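Local coordinates for SusD superfamily protein (Bacteroides thetaiotaomicron VPI-5482, PDB 3HDX) that probably binds polysaccharide at the outer membrane, as SusD-family proteins do during glycan uptake, at residues 80-83 / 84-88; 122-125 / 126-129. All blocks are in the same frame, centred on the assembly; numbering follows the deposited sequence. Where two conformers were deposited one is given.

How the interactions relate
Both interactions are local contacts inside a single helix, 80-88 in helix 76-91 and 122-129 at the C-terminal end of helix 104-129, and these two helices pack against each other. Ile82 joins them: its CD1 lies 3.5 Å from CZ of Tyr122. The centre of interaction 1 lies about 20 Å from the centre of the chain, that of interaction 2 about 11 Å. Both are buried and each holds a water. Interaction 1 uses small residues and a serine bonded back to the backbone, its water joining Asn83 to Ser86. Interaction 2 relies on aromatic rings and an arginine, its water joining Arg127 to Tyr124 O, with weak backbone bonds at Ile128 near the helix end.

Interaction 1: residues 80-83 / 84-88; sequences AVIN and AASVF
Ser86 and Ile82 form a side-chain-to-backbone contact one turn apart in the middle of helix 76-91, a helix packed against helices 11-30 and 104-129 on neighbouring faces. The OG of Ser86 gives a hydrogen bond to the carbonyl O of Ile82 at 3.0 Å. With OG beside its own backbone N (chi1 -63°), the hydroxyl turns back toward the preceding turn and can make that bond. The same carbonyl also receives Ser86 N at 2.9 Å, so two donors share one oxygen and arrive from opposite faces of its plane; OG stands well above that plane, whereas N is tilted from it by only 20°.

A water ties this grip to the side chain of Asn83, one turn back. It donates to OG of Ser86 and, at 3.1 Å, to OD1 of Asn83. The Asn83 amide is held at both atoms: OD1 takes the water and ND2 bonds to the carbonyl of Tyr139. Ser86 OG has a further partner in Arg118 NH1 on helix 104-129. The polar groups of this buried strip are therefore linked to the loop and helix that cover it.

Around them the regular backbone bonds continue, Ala85 N to Val81 O at 2.9 Å and Val87 N to Asn83 O likewise at 2.9 Å. One methyl of Val87, CG2, rests 3.3 Å from Asn83 O. Val81 and Ala84 meet Leu24 of helix 11-30, while Ile82 and Ala85 meet helix 104-129. A serine hydroxyl returned to the i-4 carbonyl is a familiar way of burying serine within an alpha-helix, here in the helical region of a SusD-family protein.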
loop_
_atom_site.group_PDB
_atom_site.type_symbol
_atom_site.label_atom_id
_atom_site.label_comp_id
_atom_site.label_asym_id
_atom_site.label_seq_id
_atom_site.Cartn_x
_atom_site.Cartn_y
_atom_site.Cartn_z
ATOM N N ALA A 80 8.447 14.841 -5.066
ATOM C CA ALA A 80 8.337 15.776 -3.940
ATOM C C ALA A 80 8.758 15.100 -2.626
ATOM O O ALA A 80 9.414 15.715 -1.772
ATOM C CB ALA A 80 6.924 16.379 -3.830
ATOM N N VAL A 81 8.363 13.833 -2.462
ATOM C CA VAL A 81 8.770 13.071 -1.267
ATOM C C VAL A 81 10.296 12.877 -1.259
ATOM O O VAL A 81 10.972 13.117 -0.255
ATOM C CB VAL A 81 8.121 11.687 -1.244
ATOM C CG1 VAL A 81 8.685 10.827 -0.080
ATOM C CG2 VAL A 81 6.589 11.789 -1.207
ATOM N N ILE A 82 10.795 12.361 -2.376
ATOM C CA ILE A 82 12.218 12.011 -2.535
ATOM C C ILE A 82 13.102 13.251 -2.261
ATOM O O ILE A 82 14.056 13.180 -1.515
ATOM C CB ILE A 82 12.452 11.436 -3.954
ATOM C CG1 ILE A 82 11.777 10.044 -4.060
ATOM C CG2 ILE A 82 13.957 11.382 -4.330
ATOM C CD1 ILE A 82 11.439 9.594 -5.510
ATOM N N ASN A 83 12.738 14.397 -2.834
ATOM C CA ASN A 83 13.522 15.614 -2.676
ATOM C C ASN A 83 13.460 16.141 -1.223
ATOM O O ASN A 83 14.485 16.544 -0.639
ATOM C CB ASN A 83 13.057 16.667 -3.686
ATOM C CG ASN A 83 14.104 17.707 -3.968
ATOM O OD1 ASN A 83 15.295 17.406 -3.939
ATOM N ND2 ASN A 83 13.671 18.898 -4.308
ATOM N N ALA A 84 12.271 16.140 -0.624
ATOM C CA ALA A 84 12.132 16.590 0.772
ATOM C C ALA A 84 12.964 15.700 1.716
ATOM O O ALA A 84 13.619 16.192 2.659
ATOM C CB ALA A 84 10.667 16.615 1.196
ATOM N N ALA A 85 12.946 14.386 1.468
ATOM C CA ALA A 85 13.784 13.447 2.245
ATOM C C ALA A 85 15.278 13.735 2.038
ATOM O O ALA A 85 16.016 13.804 3.013
ATOM C CB ALA A 85 13.444 11.980 1.866
ATOM N N SER A 86 15.694 13.951 0.796
ATOM C CA SER A 86 17.088 14.238 0.518
ATOM C C SER A 86 17.560 15.523 1.227
ATOM O O SER A 86 18.656 15.548 1.814
ATOM C CB SER A 86 17.311 14.393 -0.977
ATOM O OG SER A 86 17.007 13.171 -1.637
ATOM N N VAL A 87 16.722 16.563 1.184
ATOM C CA VAL A 87 17.046 17.837 1.873
ATOM C C VAL A 87 17.160 17.605 3.383
ATOM O O VAL A 87 18.116 18.087 4.038
ATOM C CB VAL A 87 16.019 18.967 1.547
ATOM C CG1 VAL A 87 16.290 20.208 2.429
ATOM C CG2 VAL A 87 16.106 19.352 0.082
ATOM N N PHE A 88 16.208 16.853 3.952
ATOM C CA PHE A 88 16.229 16.573 5.377
ATOM C C PHE A 88 17.555 15.885 5.758
ATOM O O PHE A 88 18.217 16.275 6.725
ATOM C CB PHE A 88 15.021 15.707 5.788
ATOM C CG PHE A 88 14.890 15.518 7.274
ATOM C CD1 PHE A 88 15.721 14.654 7.975
ATOM C CD2 PHE A 88 13.938 16.248 7.993
ATOM C CE1 PHE A 88 15.614 14.545 9.342
ATOM C CE2 PHE A 88 13.827 16.118 9.332
ATOM C CZ PHE A 88 14.673 15.295 10.014
HETATM O O HOH W 1 16.209 14.450 -4.259
#

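Interaction 2: residues 122-125 / 126-129; sequences YFYM and VRIW
From Tyr122 to Trp129 the backbone keeps alpha-helical bonds, with Val126 N to Tyr122 O at 2.9 Å and Trp129 N to Met125 O also at 2.9 Å, but Ile128 N, near the end of helix 104-129, makes two weak bonds, to Tyr124 O and Met125 O.

The side chain of Arg127 runs back along the helix past Phe123, its NH2 reaching the ring of Tyr124. Its CD comes to 3.5 Å from CZ of Phe123, and the bend at chi3 (-58°) swings the guanidinium so that CE2 of Phe123 lies over one of its faces, offset toward the rim, with the two planes 40° apart. On the Tyr124 flank, NH2 approaches CE2 at 3.6 Å; that ring carbon sits at the guanidinium edge. A water over the centre of the Tyr124 ring accepts from NE of Arg127 at 2.8 Å and donates to Tyr124 O, joining side chain to backbone.

Farther along, CD1 of Ile128 meets CE1 of Tyr124 at 3.7 Å. Trp129 brings its six-membered ring back beside Met125, a selenomethionine, with CZ3 3.8 Å from CB. The Met125 carbonyl O lies at the indole edge, and Ile128 CG2 covers one face of the indole. Outside the segment, Tyr124 OH bonds to His35, Trp129 meets Trp75 edge-to-face, and Tyr432 makes a cation-pi contact with Arg127.

The chemistry thus implies that the buried arginine is held by aromatic surfaces and a water: its charge is probably eased by the cation-pi contact with Tyr432, Phe123 packs against CD and the guanidinium face, and the water links NE to the helix backbone.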
loop_
_atom_site.group_PDB
_atom_site.type_symbol
_atom_site.label_atom_id
_atom_site.label_comp_id
_atom_site.label_asym_id
_atom_site.label_seq_id
_atom_site.Cartn_x
_atom_site.Cartn_y
_atom_site.Cartn_z
ATOM N N TYR A 122 10.199 5.251 -3.913
ATOM C CA TYR A 122 10.805 4.629 -5.080
ATOM C C TYR A 122 10.139 3.305 -5.447
ATOM O O TYR A 122 9.835 3.081 -6.605
ATOM C CB TYR A 122 12.319 4.503 -4.961
ATOM C CG TYR A 122 13.064 5.734 -5.465
ATOM C CD1 TYR A 122 12.916 6.153 -6.793
ATOM C CD2 TYR A 122 13.878 6.505 -4.619
ATOM C CE1 TYR A 122 13.572 7.290 -7.287
ATOM C CE2 TYR A 122 14.586 7.604 -5.120
ATOM C CZ TYR A 122 14.394 8.031 -6.433
ATOM O OH TYR A 122 15.057 9.157 -6.873
ATOM N N PHE A 123 9.960 2.421 -4.469
ATOM C CA PHE A 123 9.284 1.152 -4.726
ATOM C C PHE A 123 7.890 1.373 -5.311
ATOM O O PHE A 123 7.512 0.785 -6.310
ATOM C CB PHE A 123 9.178 0.344 -3.431
ATOM C CG PHE A 123 8.206 -0.817 -3.519
ATOM C CD1 PHE A 123 8.414 -1.816 -4.448
ATOM C CD2 PHE A 123 7.116 -0.895 -2.667
ATOM C CE1 PHE A 123 7.527 -2.884 -4.528
ATOM C CE2 PHE A 123 6.231 -1.987 -2.759
ATOM C CZ PHE A 123 6.496 -2.976 -3.657
ATOM N N TYR A 124 7.143 2.251 -4.651
ATOM C CA TYR A 124 5.744 2.501 -5.017
ATOM C C TYR A 124 5.627 3.003 -6.454
ATOM O O TYR A 124 4.795 2.555 -7.229
ATOM C CB TYR A 124 5.110 3.470 -3.988
ATOM C CG TYR A 124 3.600 3.443 -3.980
ATOM C CD1 TYR A 124 2.875 4.210 -4.895
ATOM C CD2 TYR A 124 2.883 2.653 -3.067
ATOM C CE1 TYR A 124 1.511 4.244 -4.895
ATOM C CE2 TYR A 124 1.504 2.654 -3.042
ATOM C CZ TYR A 124 0.821 3.454 -3.980
ATOM O OH TYR A 124 -0.538 3.476 -3.976
HETATM N N MSE A 125 6.526 3.913 -6.812
HETATM C CA MSE A 125 6.488 4.513 -8.135
HETATM C C MSE A 125 7.007 3.511 -9.199
HETATM O O MSE A 125 6.531 3.520 -10.341
HETATM C CB MSE A 125 7.171 5.889 -8.165
HETATM C CG MSE A 125 8.659 5.834 -8.172
HETATM SE SE MSE A 125 9.506 7.552 -8.005
HETATM C CE MSE A 125 8.628 8.429 -9.529
ATOM N N VAL A 126 7.967 2.654 -8.840
ATOM C CA VAL A 126 8.449 1.599 -9.760
ATOM C C VAL A 126 7.339 0.617 -10.117
ATOM O O VAL A 126 7.217 0.199 -11.288
ATOM C CB VAL A 126 9.734 0.894 -9.233
ATOM C CG1 VAL A 126 9.965 -0.487 -9.922
ATOM C CG2 VAL A 126 10.928 1.872 -9.342
ATOM N N ARG A 127 6.454 0.311 -9.161
ATOM C CA ARG A 127 5.344 -0.575 -9.495
ATOM C C ARG A 127 4.391 0.075 -10.507
ATOM O O ARG A 127 3.760 -0.637 -11.300
ATOM C CB ARG A 127 4.518 -0.963 -8.281
ATOM C CG ARG A 127 5.255 -1.811 -7.254
ATOM C CD ARG A 127 4.237 -2.457 -6.305
ATOM N NE ARG A 127 3.426 -1.457 -5.632
ATOM C CZ ARG A 127 2.575 -1.722 -4.632
ATOM N NH1 ARG A 127 2.421 -2.947 -4.160
ATOM N NH2 ARG A 127 1.889 -0.743 -4.097
ATOM N N ILE A 128 4.275 1.410 -10.448
ATOM C CA ILE A 128 3.354 2.161 -11.309
ATOM C C ILE A 128 3.912 2.404 -12.714
ATOM O O ILE A 128 3.225 2.140 -13.698
ATOM C CB ILE A 128 2.894 3.488 -10.619
ATOM C CG1 ILE A 128 2.053 3.187 -9.377
ATOM C CG2 ILE A 128 2.111 4.378 -11.572
ATOM C CD1 ILE A 128 1.709 4.386 -8.549
ATOM N N TRP A 129 5.124 2.924 -12.786
ATOM C CA TRP A 129 5.732 3.370 -14.040
ATOM C C TRP A 129 6.846 2.474 -14.568
ATOM O O TRP A 129 7.202 2.577 -15.731
ATOM C CB TRP A 129 6.274 4.816 -13.908
ATOM C CG TRP A 129 5.211 5.861 -13.833
ATOM C CD1 TRP A 129 4.513 6.408 -14.892
ATOM C CD2 TRP A 129 4.738 6.526 -12.661
ATOM N NE1 TRP A 129 3.618 7.336 -14.426
ATOM C CE2 TRP A 129 3.742 7.428 -13.060
ATOM C CE3 TRP A 129 5.043 6.427 -11.301
ATOM C CZ2 TRP A 129 3.054 8.211 -12.146
ATOM C CZ3 TRP A 129 4.348 7.195 -10.395
ATOM C CH2 TRP A 129 3.378 8.085 -10.821
HETATM O O HOH W 2 2.536 1.144 -6.347
#